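Local atomic coordinates of iodotyrosine deiodinase (Thermotoga neapolitana, PDB entry 6Q1L), a protein that catalyses the FMN-dependent, reductive removal of halogen from iodotyrosines and other halotyrosines, with NADPH as reductant. Residues V63-E68 against W90-L95. Numbering follows the deposited sequence.
Sequences VCERSE and WRKPFL. With IYR (3-iodo-tyrosine), chain D.
The indole of Trp-90 meets Glu-65 at its edge, with Glu-65 CB in the ring plane, 4.0 Å from Trp-90 CE3, while CG of Arg-91 lies over one face, toward its rim; the Arg-91 guanidinium in turn sets a face against the rim atom CZ2. Beyond CB the Glu-65 chain runs out extended (chi2 -178°) toward the loop, and OE2 accepts the backbone N-H of Lys-92 at 2.9 Å, almost straight (174°), on the anti side, 19° out of the carboxylate plane. The same oxygen forms a salt bridge with Arg-61. A glutamine here would probably forfeit that charge pairing, and a less firmly held carboxamide could let the Lys-92 backbone shift. Substrate-binding Lys-92 donates from NZ to O of 3-iodo-tyrosine at 2.6 Å, while OE2 of Glu-68, also bonded to Tyr-138, accepts from the amino N at 2.8 Å. The two side chains cross at about a right angle and hold the amino and carboxylate groups on the same alpha carbon, illustrating recognition by complementary charges that meet the ligand, not each other. Cys-64 CB touches Leu-95 CD1 at 3.8 Å, and both side chains rest on Ile-161, so helices 54-74 and 94-97 meet over strand 156-165.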
ATOM      1  N   VAL A  63      -3.414 -22.030 -14.422  1.00 13.67           N
ATOM      2  CA  VAL A  63      -2.227 -21.302 -14.868  1.00 16.35           C
ATOM      3  C   VAL A  63      -1.362 -20.917 -13.676  1.00 24.27           C
ATOM      4  O   VAL A  63      -0.131 -21.036 -13.722  1.00 19.76           O
ATOM      5  CB  VAL A  63      -2.644 -20.089 -15.717  1.00 18.09           C
ATOM      6  CG1 VAL A  63      -1.511 -19.126 -15.889  1.00 33.21           C
ATOM      7  CG2 VAL A  63      -3.113 -20.582 -17.062  1.00 25.38           C
ATOM      8  N   CYS A  64      -1.989 -20.490 -12.578  1.00 20.14           N
ATOM      9  CA  CYS A  64      -1.215 -20.142 -11.388  1.00 15.45           C
ATOM     10  C   CYS A  64      -0.567 -21.363 -10.764  1.00 16.97           C
ATOM     11  O   CYS A  64       0.595 -21.302 -10.360  1.00 18.55           O
ATOM     12  CB  CYS A  64      -2.097 -19.446 -10.363  1.00 13.23           C
ATOM     13  SG  CYS A  64      -2.535 -17.816 -10.938  1.00 17.48           S
ATOM     14  N   GLU A  65      -1.316 -22.466 -10.656  1.00 15.85           N
ATOM     15  CA  GLU A  65      -0.772 -23.685 -10.064  1.00 15.87           C
ATOM     16  C   GLU A  65       0.404 -24.217 -10.872  1.00 20.19           C
ATOM     17  O   GLU A  65       1.430 -24.603 -10.302  1.00 20.08           O
ATOM     18  CB  GLU A  65      -1.872 -24.738  -9.953  1.00 17.59           C
ATOM     19  CG  GLU A  65      -2.829 -24.475  -8.843  1.00 18.98           C
ATOM     20  CD  GLU A  65      -3.848 -25.549  -8.732  1.00 21.48           C
ATOM     21  OE1 GLU A  65      -3.978 -26.349  -9.689  1.00 22.87           O
ATOM     22  OE2 GLU A  65      -4.512 -25.611  -7.686  1.00 23.83           O
ATOM     23  N   ARG A  66       0.296 -24.226 -12.201  1.00 20.50           N
ATOM     24  CA  ARG A  66       1.434 -24.638 -13.016  1.00 22.02           C
ATOM     25  C   ARG A  66       2.675 -23.819 -12.686  1.00 18.25           C
ATOM     26  O   ARG A  66       3.783 -24.357 -12.515  1.00 20.23           O
ATOM     27  CB  ARG A  66       1.097 -24.475 -14.502  1.00 20.47           C
ATOM     28  CG  ARG A  66       2.316 -24.579 -15.411  1.00 33.97           C
ATOM     29  CD  ARG A  66       2.930 -25.951 -15.317  1.00 36.50           C
ATOM     30  NE  ARG A  66       4.067 -26.023 -14.401  1.00 42.54           N
ATOM     31  CZ  ARG A  66       4.669 -27.158 -14.055  1.00 32.54           C
ATOM     32  NH1 ARG A  66       4.238 -28.313 -14.545  1.00 40.28           N
ATOM     33  NH2 ARG A  66       5.695 -27.144 -13.217  1.00 44.05           N
ATOM     34  N   SER A  67       2.506 -22.502 -12.629  1.00 16.81           N
ATOM     35  CA  SER A  67       3.628 -21.615 -12.390  1.00 18.63           C
ATOM     36  C   SER A  67       4.171 -21.805 -10.987  1.00 20.90           C
ATOM     37  O   SER A  67       5.390 -21.809 -10.798  1.00 21.74           O
ATOM     38  CB  SER A  67       3.180 -20.170 -12.632  1.00 25.08           C
ATOM     39  OG  SER A  67       4.194 -19.237 -12.318  1.00 44.48           O
ATOM     40  N   GLU A  68       3.275 -22.005 -10.010  1.00 19.29           N
ATOM     41  CA  GLU A  68       3.686 -22.278  -8.636  1.00 16.54           C
ATOM     42  C   GLU A  68       4.431 -23.597  -8.548  1.00 17.52           C
ATOM     43  O   GLU A  68       5.437 -23.714  -7.838  1.00 18.76           O
ATOM     44  CB  GLU A  68       2.479 -22.327  -7.704  1.00 21.23           C
ATOM     45  CG  GLU A  68       1.738 -21.034  -7.512  1.00 19.82           C
ATOM     46  CD  GLU A  68       2.539 -20.016  -6.743  1.00 22.06           C
ATOM     47  OE1 GLU A  68       3.748 -20.258  -6.515  1.00 23.92           O
ATOM     48  OE2 GLU A  68       1.946 -18.982  -6.360  1.00 19.42           O
ATOM     49  N   TRP A  90       2.062 -25.881  -3.962  1.00 18.89           N
ATOM     50  CA  TRP A  90       1.743 -25.178  -5.201  1.00 14.34           C
ATOM     51  C   TRP A  90       0.271 -25.212  -5.529  1.00 14.32           C
ATOM     52  O   TRP A  90      -0.166 -24.434  -6.380  1.00 20.71           O
ATOM     53  CB  TRP A  90       2.536 -25.760  -6.372  1.00 18.92           C
ATOM     54  CG  TRP A  90       2.380 -27.235  -6.541  1.00 15.61           C
ATOM     55  CD1 TRP A  90       3.165 -28.210  -5.983  1.00 23.07           C
ATOM     56  CD2 TRP A  90       1.401 -27.924  -7.340  1.00 15.81           C
ATOM     57  NE1 TRP A  90       2.722 -29.448  -6.369  1.00 24.33           N
ATOM     58  CE2 TRP A  90       1.645 -29.306  -7.203  1.00 22.29           C
ATOM     59  CE3 TRP A  90       0.352 -27.505  -8.164  1.00 18.74           C
ATOM     60  CZ2 TRP A  90       0.872 -30.263  -7.842  1.00 25.79           C
ATOM     61  CZ3 TRP A  90      -0.410 -28.453  -8.793  1.00 21.50           C
ATOM     62  CH2 TRP A  90      -0.148 -29.818  -8.637  1.00 29.22           C
ATOM     63  N   ARG A  91      -0.494 -26.094  -4.903  1.00 16.08           N
ATOM     64  CA  ARG A  91      -1.921 -26.171  -5.164  1.00 17.30           C
ATOM     65  C   ARG A  91      -2.583 -24.946  -4.565  1.00 22.34           C
ATOM     66  O   ARG A  91      -2.209 -24.491  -3.486  1.00 21.06           O
ATOM     67  CB  ARG A  91      -2.492 -27.446  -4.548  1.00 26.53           C
ATOM     68  CG  ARG A  91      -1.810 -28.698  -5.087  1.00 29.64           C
ATOM     69  CD  ARG A  91      -1.943 -29.875  -4.126  1.00 27.07           C
ATOM     70  NE  ARG A  91      -1.186 -31.036  -4.614  1.00 34.88           N
ATOM     71  CZ  ARG A  91       0.111 -31.231  -4.394  1.00 35.50           C
ATOM     72  NH1 ARG A  91       0.810 -30.352  -3.685  1.00 34.72           N
ATOM     73  NH2 ARG A  91       0.713 -32.310  -4.879  1.00 43.09           N
ATOM     74  N   LYS A  92      -3.545 -24.392  -5.288  1.00 21.20           N
ATOM     75  CA  LYS A  92      -4.214 -23.150  -4.897  1.00 18.87           C
ATOM     76  C   LYS A  92      -5.718 -23.328  -5.003  1.00 19.78           C
ATOM     77  O   LYS A  92      -6.380 -22.675  -5.820  1.00 21.60           O
ATOM     78  CB  LYS A  92      -3.737 -21.982  -5.760  1.00 23.14           C
ATOM     79  CG  LYS A  92      -2.263 -21.648  -5.633  1.00 20.85           C
ATOM     80  CD  LYS A  92      -1.798 -21.443  -4.177  1.00 20.33           C
ATOM     81  CE  LYS A  92      -0.324 -21.737  -4.059  1.00 20.98           C
ATOM     82  NZ  LYS A  92       0.092 -21.882  -2.632  1.00 21.82           N
ATOM     83  N   PRO A  93      -6.293 -24.156  -4.146  1.00 19.90           N
ATOM     84  CA  PRO A  93      -7.741 -24.394  -4.224  1.00 27.32           C
ATOM     85  C   PRO A  93      -8.572 -23.147  -3.993  1.00 23.53           C
ATOM     86  O   PRO A  93      -9.709 -23.083  -4.481  1.00 25.86           O
ATOM     87  CB  PRO A  93      -7.989 -25.441  -3.126  1.00 30.07           C
ATOM     88  CG  PRO A  93      -6.809 -25.364  -2.229  1.00 27.11           C
ATOM     89  CD  PRO A  93      -5.653 -24.931  -3.067  1.00 20.46           C
ATOM     90  N   PHE A  94      -8.045 -22.155  -3.265  1.00 19.18           N
ATOM     91  CA  PHE A  94      -8.834 -20.965  -3.006  1.00 16.59           C
ATOM     92  C   PHE A  94      -9.111 -20.194  -4.285  1.00 18.20           C
ATOM     93  O   PHE A  94     -10.019 -19.353  -4.316  1.00 16.21           O
ATOM     94  CB  PHE A  94      -8.171 -20.034  -1.998  1.00 20.55           C
ATOM     95  CG  PHE A  94      -6.738 -19.667  -2.309  1.00 16.29           C
ATOM     96  CD1 PHE A  94      -6.427 -18.676  -3.209  1.00 14.74           C
ATOM     97  CD2 PHE A  94      -5.711 -20.273  -1.640  1.00 21.02           C
ATOM     98  CE1 PHE A  94      -5.118 -18.320  -3.463  1.00 16.53           C
ATOM     99  CE2 PHE A  94      -4.398 -19.925  -1.876  1.00 19.59           C
ATOM    100  CZ  PHE A  94      -4.103 -18.939  -2.788  1.00 20.67           C
ATOM    101  N   LEU A  95      -8.365 -20.456  -5.353  1.00 16.88           N
ATOM    102  CA  LEU A  95      -8.685 -19.764  -6.593  1.00 17.00           C
ATOM    103  C   LEU A  95      -9.922 -20.327  -7.267  1.00 18.55           C
ATOM    104  O   LEU A  95     -10.502 -19.650  -8.122  1.00 22.55           O
ATOM    105  CB  LEU A  95      -7.513 -19.816  -7.561  1.00 19.73           C
ATOM    106  CG  LEU A  95      -6.244 -19.126  -7.073  1.00 21.98           C
ATOM    107  CD1 LEU A  95      -5.119 -19.432  -8.043  1.00 19.77           C
ATOM    108  CD2 LEU A  95      -6.455 -17.611  -6.921  1.00 18.73           C
TER
HETATM  109  N   IYR D 302       2.965 -17.505  -4.246  0.80 12.09           N
HETATM  110  CA  IYR D 302       3.422 -18.701  -3.566  0.80 16.16           C
HETATM  111  CB  IYR D 302       4.523 -18.426  -2.515  0.80 14.20           C
HETATM  112  CC  IYR D 302       4.244 -17.381  -1.495  0.80 10.67           C
HETATM  113  CD  IYR D 302       4.869 -16.149  -1.591  0.80 15.24           C
HETATM  114  CE  IYR D 302       4.657 -15.170  -0.630  0.80 11.91           C
HETATM  115  IE  IYR D 302       5.561 -13.401  -0.927  0.80 19.94           I
HETATM  116  CF  IYR D 302       3.839 -15.409   0.449  0.80 10.04           C
HETATM  117  OF  IYR D 302       3.591 -14.508   1.418  0.80 14.01           O
HETATM  118  CG  IYR D 302       3.208 -16.649   0.575  0.80 11.76           C
HETATM  119  CH  IYR D 302       3.424 -17.633  -0.389  0.80 12.05           C
HETATM  120  C   IYR D 302       2.285 -19.406  -2.882  0.80 15.01           C
HETATM  121  O   IYR D 302       2.327 -20.519  -2.327  0.80 17.54           O
HETATM  122  OXT IYR D 302       1.113 -18.756  -2.836  0.80 14.00           O